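Local coordinates for protein MmeI (Methylophilus methylotrophus, PDB 5HR4) that is a type IIL restriction-modification enzyme that probably methylates adenine in DNA using S-adenosyl-L-methionine, at residues A422-N434 against Y444-I456. Sequence-based numbering, arbitrary orientation.
Sequences AQVALWLTDHQMN and YFARIPLKSTPHI
Trp427 lies between Leu450 and Pro454. Leu450 CD2 makes a CH-pi contact over one face, 3.7 Å from the five-membered ring's centroid; Pro454 CD comes in obliquely from the other side, near the rim. With CG beside the backbone N (chi1 -80°), the indole leans out to the returning chain, and NE1 donates to Ser452 O at 2.7 Å, the acceptor in the ring plane. Thr453 CG2 fills the edge near CZ2. Replacing Trp427 by an alanine is likely to open a gap between Leu450 and Pro454 and leave Ser452 O without this donor. At the far end packing is looser: His431 CE1 is 4.0 Å from Ala446 CB, and beyond lies solvent-exposed Tyr444, its hydroxyl bonded to Thr203. Between these ends Arg447 NH1 and Asp430 OD1 form a salt bridge at 3.0 Å, guanidinium and carboxylate nearly coplanar; Tyr374 OH also bonds Asp430 OD1, and Arg447 NH2 donates to Ile404 O. Asn434 ND2 donates to Asp430 OD2 from above the carboxylate plane, while its OD1 takes a bond from Arg378. In this Rossmann-like methyltransferase domain, helix 416-440 holds the chain entering edge strand 455-458 by an indole-centred grip and a buried carboxylate whose donors probably stabilise its charge.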
loop_
_atom_site.group_PDB
_atom_site.type_symbol
_atom_site.label_atom_id
_atom_site.label_comp_id
_atom_site.label_asym_id
_atom_site.label_seq_id
_atom_site.Cartn_x
_atom_site.Cartn_y
_atom_site.Cartn_z
ATOM N N ALA A 422 -18.776 -5.414 -5.713
ATOM C CA ALA A 422 -19.140 -4.378 -4.754
ATOM C C ALA A 422 -20.647 -4.215 -4.678
ATOM O O ALA A 422 -21.220 -4.163 -3.584
ATOM C CB ALA A 422 -18.468 -3.055 -5.126
ATOM N N GLN A 423 -21.311 -4.183 -5.833
ATOM C CA GLN A 423 -22.760 -4.040 -5.835
ATOM C C GLN A 423 -23.417 -5.226 -5.142
ATOM O O GLN A 423 -24.179 -5.047 -4.183
ATOM C CB GLN A 423 -23.283 -3.871 -7.263
ATOM C CG GLN A 423 -24.712 -3.359 -7.320
ATOM C CD GLN A 423 -25.146 -2.934 -8.710
ATOM O OE1 GLN A 423 -25.818 -3.685 -9.418
ATOM N NE2 GLN A 423 -24.792 -1.713 -9.094
ATOM N N VAL A 424 -23.104 -6.454 -5.585
ATOM C CA VAL A 424 -23.727 -7.623 -4.961
ATOM C C VAL A 424 -23.268 -7.765 -3.522
ATOM O O VAL A 424 -24.035 -8.198 -2.651
ATOM C CB VAL A 424 -23.436 -8.898 -5.763
ATOM C CG1 VAL A 424 -23.758 -10.119 -4.940
ATOM C CG2 VAL A 424 -24.268 -8.910 -7.026
ATOM N N ALA A 425 -22.030 -7.383 -3.236
ATOM C CA ALA A 425 -21.556 -7.446 -1.861
ATOM C C ALA A 425 -22.461 -6.644 -0.931
ATOM O O ALA A 425 -22.766 -7.086 0.185
ATOM C CB ALA A 425 -20.113 -6.949 -1.783
ATOM N N LEU A 426 -22.922 -5.477 -1.379
ATOM C CA LEU A 426 -23.787 -4.663 -0.540
ATOM C C LEU A 426 -25.155 -5.306 -0.357
ATOM O O LEU A 426 -25.750 -5.196 0.714
ATOM C CB LEU A 426 -23.912 -3.257 -1.121
ATOM C CG LEU A 426 -22.769 -2.362 -0.646
ATOM C CD1 LEU A 426 -22.599 -1.170 -1.528
ATOM C CD2 LEU A 426 -23.068 -1.897 0.768
ATOM N N TRP A 427 -25.681 -5.987 -1.369
ATOM C CA TRP A 427 -26.999 -6.595 -1.181
ATOM C C TRP A 427 -26.937 -7.826 -0.281
ATOM O O TRP A 427 -27.834 -8.038 0.544
ATOM C CB TRP A 427 -27.618 -6.968 -2.515
ATOM C CG TRP A 427 -28.243 -5.829 -3.252
ATOM C CD1 TRP A 427 -29.164 -4.928 -2.778
ATOM C CD2 TRP A 427 -28.030 -5.502 -4.627
ATOM N NE1 TRP A 427 -29.514 -4.047 -3.777
ATOM C CE2 TRP A 427 -28.835 -4.386 -4.923
ATOM C CE3 TRP A 427 -27.224 -6.050 -5.643
ATOM C CZ2 TRP A 427 -28.857 -3.811 -6.185
ATOM C CZ3 TRP A 427 -27.247 -5.481 -6.881
ATOM C CH2 TRP A 427 -28.052 -4.368 -7.146
ATOM N N LEU A 428 -25.904 -8.661 -0.437
ATOM C CA LEU A 428 -25.748 -9.812 0.451
ATOM C C LEU A 428 -25.564 -9.363 1.900
ATOM O O LEU A 428 -26.161 -9.941 2.820
ATOM C CB LEU A 428 -24.563 -10.676 0.011
ATOM C CG LEU A 428 -24.436 -11.093 -1.462
ATOM C CD1 LEU A 428 -23.213 -12.002 -1.678
ATOM C CD2 LEU A 428 -25.725 -11.733 -1.994
ATOM N N THR A 429 -24.759 -8.325 2.122
ATOM C CA THR A 429 -24.635 -7.805 3.477
ATOM C C THR A 429 -25.976 -7.283 3.975
ATOM O O THR A 429 -26.367 -7.548 5.120
ATOM C CB THR A 429 -23.563 -6.718 3.555
ATOM O OG1 THR A 429 -22.423 -7.102 2.770
ATOM C CG2 THR A 429 -23.121 -6.565 4.987
ATOM N N ASP A 430 -26.704 -6.564 3.122
ATOM C CA ASP A 430 -28.066 -6.162 3.459
ATOM C C ASP A 430 -28.871 -7.351 3.948
ATOM O O ASP A 430 -29.404 -7.337 5.063
ATOM C CB ASP A 430 -28.749 -5.531 2.245
ATOM C CG ASP A 430 -30.191 -5.134 2.529
ATOM O OD1 ASP A 430 -30.388 -4.123 3.240
ATOM O OD2 ASP A 430 -31.126 -5.815 2.035
ATOM N N HIS A 431 -28.945 -8.414 3.140
ATOM C CA HIS A 431 -29.740 -9.562 3.567
ATOM C C HIS A 431 -29.182 -10.205 4.827
ATOM O O HIS A 431 -29.950 -10.631 5.695
ATOM C CB HIS A 431 -29.817 -10.613 2.491
ATOM C CG HIS A 431 -30.800 -11.686 2.805
ATOM N ND1 HIS A 431 -32.140 -11.419 3.002
ATOM C CD2 HIS A 431 -30.654 -13.024 2.948
ATOM C CE1 HIS A 431 -32.779 -12.548 3.249
ATOM N NE2 HIS A 431 -31.900 -13.535 3.230
ATOM N N GLN A 432 -27.853 -10.332 4.926
ATOM C CA GLN A 432 -27.267 -10.873 6.147
ATOM C C GLN A 432 -27.725 -10.091 7.370
ATOM O O GLN A 432 -28.096 -10.683 8.387
ATOM C CB GLN A 432 -25.744 -10.878 6.053
ATOM C CG GLN A 432 -25.185 -12.196 5.535
ATOM C CD GLN A 432 -23.718 -12.104 5.233
ATOM O OE1 GLN A 432 -23.188 -11.007 5.054
ATOM N NE2 GLN A 432 -23.039 -13.255 5.193
ATOM N N MET A 433 -27.750 -8.759 7.272
ATOM C CA MET A 433 -28.201 -7.943 8.391
ATOM C C MET A 433 -29.709 -8.040 8.587
ATOM O O MET A 433 -30.187 -8.098 9.731
ATOM C CB MET A 433 -27.772 -6.493 8.193
ATOM C CG MET A 433 -26.271 -6.318 8.192
ATOM S SD MET A 433 -25.446 -7.105 9.607
ATOM C CE MET A 433 -26.252 -6.279 10.955
ATOM N N ASN A 434 -30.483 -8.054 7.499
ATOM C CA ASN A 434 -31.924 -8.222 7.660
ATOM C C ASN A 434 -32.230 -9.507 8.416
ATOM O O ASN A 434 -33.129 -9.533 9.268
ATOM C CB ASN A 434 -32.639 -8.203 6.300
ATOM C CG ASN A 434 -32.379 -6.926 5.530
ATOM O OD1 ASN A 434 -32.149 -5.874 6.119
ATOM N ND2 ASN A 434 -32.376 -7.016 4.203
ATOM N N TYR A 444 -39.850 -11.877 10.582
ATOM C CA TYR A 444 -39.109 -11.986 9.333
ATOM C C TYR A 444 -39.165 -10.679 8.569
ATOM O O TYR A 444 -40.238 -10.099 8.380
ATOM C CB TYR A 444 -39.667 -13.110 8.470
ATOM C CG TYR A 444 -38.825 -13.405 7.244
ATOM C CD1 TYR A 444 -37.751 -14.298 7.313
ATOM C CD2 TYR A 444 -39.105 -12.801 6.019
ATOM C CE1 TYR A 444 -36.985 -14.582 6.211
ATOM C CE2 TYR A 444 -38.342 -13.077 4.907
ATOM C CZ TYR A 444 -37.282 -13.974 5.002
ATOM O OH TYR A 444 -36.513 -14.258 3.882
ATOM N N PHE A 445 -38.010 -10.225 8.113
ATOM C CA PHE A 445 -37.940 -8.984 7.360
ATOM C C PHE A 445 -36.808 -9.086 6.350
ATOM O O PHE A 445 -35.645 -9.221 6.747
ATOM C CB PHE A 445 -37.726 -7.808 8.296
ATOM C CG PHE A 445 -37.312 -6.560 7.601
ATOM C CD1 PHE A 445 -38.265 -5.699 7.073
ATOM C CD2 PHE A 445 -35.967 -6.229 7.479
ATOM C CE1 PHE A 445 -37.879 -4.534 6.434
ATOM C CE2 PHE A 445 -35.576 -5.063 6.845
ATOM C CZ PHE A 445 -36.533 -4.214 6.323
ATOM N N ALA A 446 -37.150 -9.015 5.057
ATOM C CA ALA A 446 -36.174 -9.061 3.976
ATOM C C ALA A 446 -36.475 -7.967 2.961
ATOM O O ALA A 446 -37.621 -7.543 2.787
ATOM C CB ALA A 446 -36.153 -10.421 3.274
ATOM N N ARG A 447 -35.423 -7.512 2.286
ATOM C CA ARG A 447 -35.567 -6.535 1.223
ATOM C C ARG A 447 -35.434 -7.211 -0.137
ATOM O O ARG A 447 -34.515 -6.910 -0.916
ATOM C CB ARG A 447 -34.555 -5.403 1.400
ATOM C CG ARG A 447 -34.906 -4.473 2.520
ATOM C CD ARG A 447 -33.711 -3.653 2.920
ATOM N NE ARG A 447 -34.112 -2.391 3.541
ATOM C CZ ARG A 447 -33.313 -1.640 4.295
ATOM N NH1 ARG A 447 -32.062 -2.028 4.543
ATOM N NH2 ARG A 447 -33.761 -0.499 4.807
ATOM N N ILE A 448 -36.372 -8.110 -0.421
ATOM C CA ILE A 448 -36.506 -8.762 -1.718
ATOM C C ILE A 448 -37.912 -8.499 -2.239
ATOM O O ILE A 448 -38.879 -8.726 -1.513
ATOM C CB ILE A 448 -36.252 -10.277 -1.644
ATOM C CG1 ILE A 448 -34.888 -10.550 -0.989
ATOM C CG2 ILE A 448 -36.336 -10.900 -3.039
ATOM C CD1 ILE A 448 -33.734 -10.004 -1.760
ATOM N N PRO A 449 -38.083 -8.063 -3.497
ATOM C CA PRO A 449 -37.057 -7.838 -4.507
ATOM C C PRO A 449 -36.170 -6.621 -4.234
ATOM O O PRO A 449 -36.469 -5.762 -3.394
ATOM C CB PRO A 449 -37.890 -7.633 -5.784
ATOM C CG PRO A 449 -39.110 -7.049 -5.304
ATOM C CD PRO A 449 -39.418 -7.800 -4.050
ATOM N N LEU A 450 -35.087 -6.551 -5.000
ATOM C CA LEU A 450 -34.056 -5.542 -4.813
ATOM C C LEU A 450 -34.566 -4.200 -5.323
ATOM O O LEU A 450 -34.532 -3.924 -6.522
ATOM C CB LEU A 450 -32.786 -5.986 -5.533
ATOM C CG LEU A 450 -32.237 -7.316 -4.994
ATOM C CD1 LEU A 450 -31.125 -7.887 -5.867
ATOM C CD2 LEU A 450 -31.752 -7.142 -3.541
ATOM N N LYS A 451 -35.044 -3.353 -4.417
ATOM C CA LYS A 451 -35.516 -2.029 -4.804
ATOM C C LYS A 451 -34.497 -0.917 -4.567
ATOM O O LYS A 451 -34.624 0.156 -5.161
ATOM C CB LYS A 451 -36.819 -1.697 -4.068
ATOM N N SER A 452 -33.499 -1.137 -3.724
ATOM C CA SER A 452 -32.489 -0.141 -3.410
ATOM C C SER A 452 -31.196 -0.542 -4.101
ATOM O O SER A 452 -30.870 -1.733 -4.189
ATOM C CB SER A 452 -32.286 -0.053 -1.889
ATOM O OG SER A 452 -32.001 1.275 -1.460
ATOM N N THR A 453 -30.473 0.435 -4.641
ATOM C CA THR A 453 -29.254 0.039 -5.303
ATOM C C THR A 453 -28.091 0.955 -4.928
ATOM O O THR A 453 -28.256 2.188 -4.841
ATOM C CB THR A 453 -29.417 -0.010 -6.839
ATOM O OG1 THR A 453 -29.395 1.315 -7.382
ATOM C CG2 THR A 453 -30.733 -0.703 -7.235
ATOM N N PRO A 454 -26.919 0.372 -4.672
ATOM C CA PRO A 454 -25.697 1.171 -4.514
ATOM C C PRO A 454 -25.408 1.978 -5.767
ATOM O O PRO A 454 -26.043 1.825 -6.813
ATOM C CB PRO A 454 -24.600 0.135 -4.284
ATOM C CG PRO A 454 -25.286 -1.140 -4.008
ATOM C CD PRO A 454 -26.695 -1.071 -4.505
ATOM N N HIS A 455 -24.403 2.833 -5.651
ATOM C CA HIS A 455 -23.989 3.716 -6.731
ATOM C C HIS A 455 -22.498 3.508 -6.977
ATOM O O HIS A 455 -21.677 4.401 -6.727
ATOM C CB HIS A 455 -24.325 5.164 -6.392
ATOM C CG HIS A 455 -25.782 5.390 -6.113
ATOM N ND1 HIS A 455 -26.278 5.585 -4.839
ATOM C CD2 HIS A 455 -26.854 5.441 -6.944
ATOM C CE1 HIS A 455 -27.588 5.752 -4.897
ATOM N NE2 HIS A 455 -27.964 5.667 -6.163
ATOM N N ILE A 456 -22.161 2.310 -7.450
ATOM C CA ILE A 456 -20.807 1.968 -7.874
ATOM C C ILE A 456 -20.678 2.259 -9.364
ATOM O O ILE A 456 -21.423 1.711 -10.186
ATOM C CB ILE A 456 -20.496 0.493 -7.592
ATOM C CG1 ILE A 456 -20.851 0.149 -6.141
ATOM C CG2 ILE A 456 -19.031 0.188 -7.896
ATOM C CD1 ILE A 456 -20.110 0.974 -5.128
#